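Local coordinates for protein LRIM1 (Anopheles gambiae, PDB 3O53) that probably regulates complement-like immunity in the mosquito through a heterodimeric complex with APL1C, this chain being its own leucine-rich repeat domain, at residues 61-66 with 83-88. Numbering follows the deposited sequence.
Sequences ELLNLS and RTLDLN. With NAG (2-acetamido-2-deoxy-beta-D-glucopyranose), chain C.
The Arg83 guanidinium receives the Glu61 carboxylate at its edge, NH1 to OE1 3.2 Å in a salt bridge. The two planes are turned 54° apart, and NH1 comes from above the carboxylate plane; Arg83 NH2 has a second acidic partner, Glu102. At the far end of the contact, the two oxygens of the Asp86 carboxylate divide the work: OD2 accepts the glycan's acetamido N2 at 2.9 Å (N-H...O 166°), while OD1 takes Asn88 N at 2.8 Å, closing an Asx turn. Asn64, whose ND2 is bonded to the sugar C1, closes the equivalent turn by receiving Ser66 N on OD1, in the carbonyl plane. CG anti to the backbone N in both Asn64 and Asp86 places these groups alongside on one face, with Leu62 CG packed on Thr84 CB at 3.8 Å. On the other face Leu63 CD2 meets Leu85 CD1 at 4.0 Å, side by side. The strand axes differ by 2°, and Leu63 bonds to both neighbours of its register partner Leu85, N to Thr84 O (3.0 Å) and O to Asp86 N, the parallel pattern. The LxLxxN pattern, Leu63 to Asn68 and Leu85 to Asn90, with buried leucines, identifies adjacent coils of a leucine-rich repeat solenoid, N-glycosylated on its parallel-strand face.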
ATOM      1  N   GLU A  61      -9.885 -19.170 -12.759  1.00 42.06           N
ATOM      2  CA  GLU A  61      -9.180 -18.769 -11.541  1.00 41.78           C
ATOM      3  C   GLU A  61      -8.297 -17.539 -11.733  1.00 36.31           C
ATOM      4  O   GLU A  61      -8.010 -16.827 -10.777  1.00 39.79           O
ATOM      5  CB  GLU A  61      -8.309 -19.928 -11.041  1.00 46.75           C
ATOM      6  CG  GLU A  61      -9.108 -21.121 -10.571  1.00 49.00           C
ATOM      7  CD  GLU A  61      -8.231 -22.257 -10.089  1.00 53.62           C
ATOM      8  OE1 GLU A  61      -7.050 -22.009  -9.763  1.00 51.55           O
ATOM      9  OE2 GLU A  61      -8.729 -23.402 -10.034  1.00 54.76           O
ATOM     10  N   LEU A  62      -7.845 -17.286 -12.956  1.00 38.88           N
ATOM     11  CA  LEU A  62      -6.961 -16.145 -13.194  1.00 43.55           C
ATOM     12  C   LEU A  62      -7.412 -15.399 -14.428  1.00 47.60           C
ATOM     13  O   LEU A  62      -7.658 -16.003 -15.467  1.00 50.60           O
ATOM     14  CB  LEU A  62      -5.503 -16.598 -13.359  1.00 40.16           C
ATOM     15  CG  LEU A  62      -4.462 -15.480 -13.511  1.00 47.29           C
ATOM     16  CD1 LEU A  62      -3.078 -15.947 -13.054  1.00 52.75           C
ATOM     17  CD2 LEU A  62      -4.410 -14.957 -14.940  1.00 44.17           C
ATOM     18  N   LEU A  63      -7.513 -14.084 -14.309  1.00 39.09           N
ATOM     19  CA  LEU A  63      -7.968 -13.244 -15.406  1.00 36.42           C
ATOM     20  C   LEU A  63      -7.023 -12.067 -15.550  1.00 38.93           C
ATOM     21  O   LEU A  63      -6.784 -11.335 -14.593  1.00 36.97           O
ATOM     22  CB  LEU A  63      -9.388 -12.744 -15.132  1.00 35.25           C
ATOM     23  CG  LEU A  63      -9.998 -11.811 -16.178  1.00 40.09           C
ATOM     24  CD1 LEU A  63     -10.131 -12.506 -17.531  1.00 39.59           C
ATOM     25  CD2 LEU A  63     -11.353 -11.304 -15.704  1.00 39.30           C
ATOM     26  N   ASN A  64      -6.502 -11.869 -16.752  1.00 36.34           N
ATOM     27  CA  ASN A  64      -5.545 -10.799 -17.000  1.00 42.22           C
ATOM     28  C   ASN A  64      -6.120  -9.753 -17.947  1.00 48.18           C
ATOM     29  O   ASN A  64      -6.294 -10.005 -19.135  1.00 41.74           O
ATOM     30  CB  ASN A  64      -4.261 -11.385 -17.584  1.00 45.95           C
ATOM     31  CG  ASN A  64      -3.067 -10.459 -17.429  1.00 49.43           C
ATOM     32  OD1 ASN A  64      -3.198  -9.236 -17.486  1.00 44.60           O
ATOM     33  ND2 ASN A  64      -1.888 -11.053 -17.243  1.00 61.30           N
ATOM     34  N   LEU A  65      -6.434  -8.582 -17.406  1.00 46.98           N
ATOM     35  CA  LEU A  65      -7.017  -7.491 -18.178  1.00 41.74           C
ATOM     36  C   LEU A  65      -6.040  -6.335 -18.348  1.00 41.01           C
ATOM     37  O   LEU A  65      -6.436  -5.251 -18.778  1.00 33.79           O
ATOM     38  CB  LEU A  65      -8.280  -6.965 -17.479  1.00 39.70           C
ATOM     39  CG  LEU A  65      -9.363  -8.009 -17.198  1.00 42.82           C
ATOM     40  CD1 LEU A  65     -10.497  -7.409 -16.384  1.00 35.84           C
ATOM     41  CD2 LEU A  65      -9.884  -8.588 -18.501  1.00 47.03           C
ATOM     42  N   SER A  66      -4.772  -6.557 -18.015  1.00 36.52           N
ATOM     43  CA  SER A  66      -3.804  -5.461 -17.985  1.00 42.60           C
ATOM     44  C   SER A  66      -3.572  -4.831 -19.353  1.00 48.19           C
ATOM     45  O   SER A  66      -3.678  -5.492 -20.390  1.00 47.50           O
ATOM     46  CB  SER A  66      -2.462  -5.921 -17.393  1.00 40.96           C
ATOM     47  OG  SER A  66      -1.751  -6.760 -18.280  1.00 48.36           O
ATOM     48  N   ARG A  83      -9.446 -16.110  -8.484  1.00 37.55           N
ATOM     49  CA  ARG A  83      -8.449 -16.025  -7.416  1.00 40.51           C
ATOM     50  C   ARG A  83      -7.433 -14.925  -7.694  1.00 36.64           C
ATOM     51  O   ARG A  83      -6.929 -14.285  -6.780  1.00 36.43           O
ATOM     52  CB  ARG A  83      -7.700 -17.362  -7.261  1.00 39.05           C
ATOM     53  CG  ARG A  83      -8.602 -18.545  -6.944  1.00 44.35           C
ATOM     54  CD  ARG A  83      -7.855 -19.878  -7.041  1.00 46.21           C
ATOM     55  NE  ARG A  83      -6.922 -20.067  -5.933  1.00 49.95           N
ATOM     56  CZ  ARG A  83      -6.087 -21.097  -5.816  1.00 57.92           C
ATOM     57  NH1 ARG A  83      -6.060 -22.048  -6.741  1.00 52.87           N
ATOM     58  NH2 ARG A  83      -5.275 -21.175  -4.767  1.00 51.56           N
ATOM     59  N   THR A  84      -7.116 -14.714  -8.960  1.00 39.55           N
ATOM     60  CA  THR A  84      -6.101 -13.741  -9.323  1.00 41.91           C
ATOM     61  C   THR A  84      -6.665 -12.846 -10.407  1.00 35.69           C
ATOM     62  O   THR A  84      -7.182 -13.328 -11.401  1.00 36.04           O
ATOM     63  CB  THR A  84      -4.822 -14.442  -9.825  1.00 41.05           C
ATOM     64  OG1 THR A  84      -4.328 -15.302  -8.799  1.00 42.90           O
ATOM     65  CG2 THR A  84      -3.739 -13.432 -10.177  1.00 37.93           C
ATOM     66  N   LEU A  85      -6.584 -11.539 -10.190  1.00 35.35           N
ATOM     67  CA  LEU A  85      -7.078 -10.570 -11.150  1.00 34.78           C
ATOM     68  C   LEU A  85      -6.001  -9.539 -11.378  1.00 32.99           C
ATOM     69  O   LEU A  85      -5.511  -8.942 -10.431  1.00 33.17           O
ATOM     70  CB  LEU A  85      -8.333  -9.884 -10.606  1.00 29.39           C
ATOM     71  CG  LEU A  85      -8.913  -8.770 -11.474  1.00 31.76           C
ATOM     72  CD1 LEU A  85      -9.389  -9.324 -12.817  1.00 34.84           C
ATOM     73  CD2 LEU A  85     -10.058  -8.086 -10.743  1.00 32.16           C
ATOM     74  N   ASP A  86      -5.633  -9.317 -12.632  1.00 30.53           N
ATOM     75  CA  ASP A  86      -4.659  -8.285 -12.954  1.00 34.01           C
ATOM     76  C   ASP A  86      -5.262  -7.279 -13.935  1.00 41.97           C
ATOM     77  O   ASP A  86      -5.534  -7.612 -15.081  1.00 40.93           O
ATOM     78  CB  ASP A  86      -3.405  -8.926 -13.550  1.00 36.83           C
ATOM     79  CG  ASP A  86      -2.298  -7.912 -13.834  1.00 48.31           C
ATOM     80  OD1 ASP A  86      -2.580  -6.697 -13.903  1.00 43.84           O
ATOM     81  OD2 ASP A  86      -1.138  -8.335 -14.002  1.00 51.20           O
ATOM     82  N   LEU A  87      -5.493  -6.052 -13.484  1.00 36.91           N
ATOM     83  CA  LEU A  87      -5.942  -4.996 -14.386  1.00 39.42           C
ATOM     84  C   LEU A  87      -4.976  -3.817 -14.369  1.00 39.60           C
ATOM     85  O   LEU A  87      -5.371  -2.685 -14.628  1.00 31.90           O
ATOM     86  CB  LEU A  87      -7.345  -4.519 -14.028  1.00 34.55           C
ATOM     87  CG  LEU A  87      -7.496  -3.870 -12.656  1.00 35.71           C
ATOM     88  CD1 LEU A  87      -8.501  -2.723 -12.699  1.00 33.04           C
ATOM     89  CD2 LEU A  87      -7.897  -4.932 -11.647  1.00 35.14           C
ATOM     90  N   ASN A  88      -3.713  -4.093 -14.062  1.00 36.87           N
ATOM     91  CA  ASN A  88      -2.660  -3.088 -14.145  1.00 38.05           C
ATOM     92  C   ASN A  88      -2.774  -2.312 -15.451  1.00 38.90           C
ATOM     93  O   ASN A  88      -3.019  -2.895 -16.510  1.00 34.89           O
ATOM     94  CB  ASN A  88      -1.271  -3.741 -14.088  1.00 34.74           C
ATOM     95  CG  ASN A  88      -0.879  -4.200 -12.689  1.00 45.76           C
ATOM     96  OD1 ASN A  88      -1.530  -3.871 -11.701  1.00 39.01           O
ATOM     97  ND2 ASN A  88       0.208  -4.965 -12.608  1.00 47.75           N
TER
HETATM   98  C1  NAG C   1      -0.788 -10.126 -17.248  1.00 40.37           C
HETATM   99  C2  NAG C   1       0.247 -10.804 -16.368  1.00 40.52           C
HETATM  100  C3  NAG C   1       1.513  -9.962 -16.321  1.00 49.25           C
HETATM  101  C4  NAG C   1       1.980  -9.605 -17.725  1.00 54.83           C
HETATM  102  C5  NAG C   1       0.851  -8.991 -18.536  1.00 48.97           C
HETATM  103  C6  NAG C   1       1.303  -8.746 -19.970  1.00 51.25           C
HETATM  104  C7  NAG C   1      -0.477 -12.058 -14.405  1.00 42.63           C
HETATM  105  C8  NAG C   1      -1.033 -11.926 -13.023  1.00 34.65           C
HETATM  106  N2  NAG C   1      -0.272 -10.905 -15.028  1.00 37.24           N
HETATM  107  O3  NAG C   1       2.498 -10.657 -15.601  1.00 42.04           O
HETATM  108  O4  NAG C   1       3.016  -8.670 -17.619  1.00 62.23           O
HETATM  109  O5  NAG C   1      -0.265  -9.855 -18.530  1.00 46.80           O
HETATM  110  O6  NAG C   1       1.613  -9.988 -20.567  1.00 48.13           O
HETATM  111  O7  NAG C   1      -0.238 -13.164 -14.896  1.00 48.28           O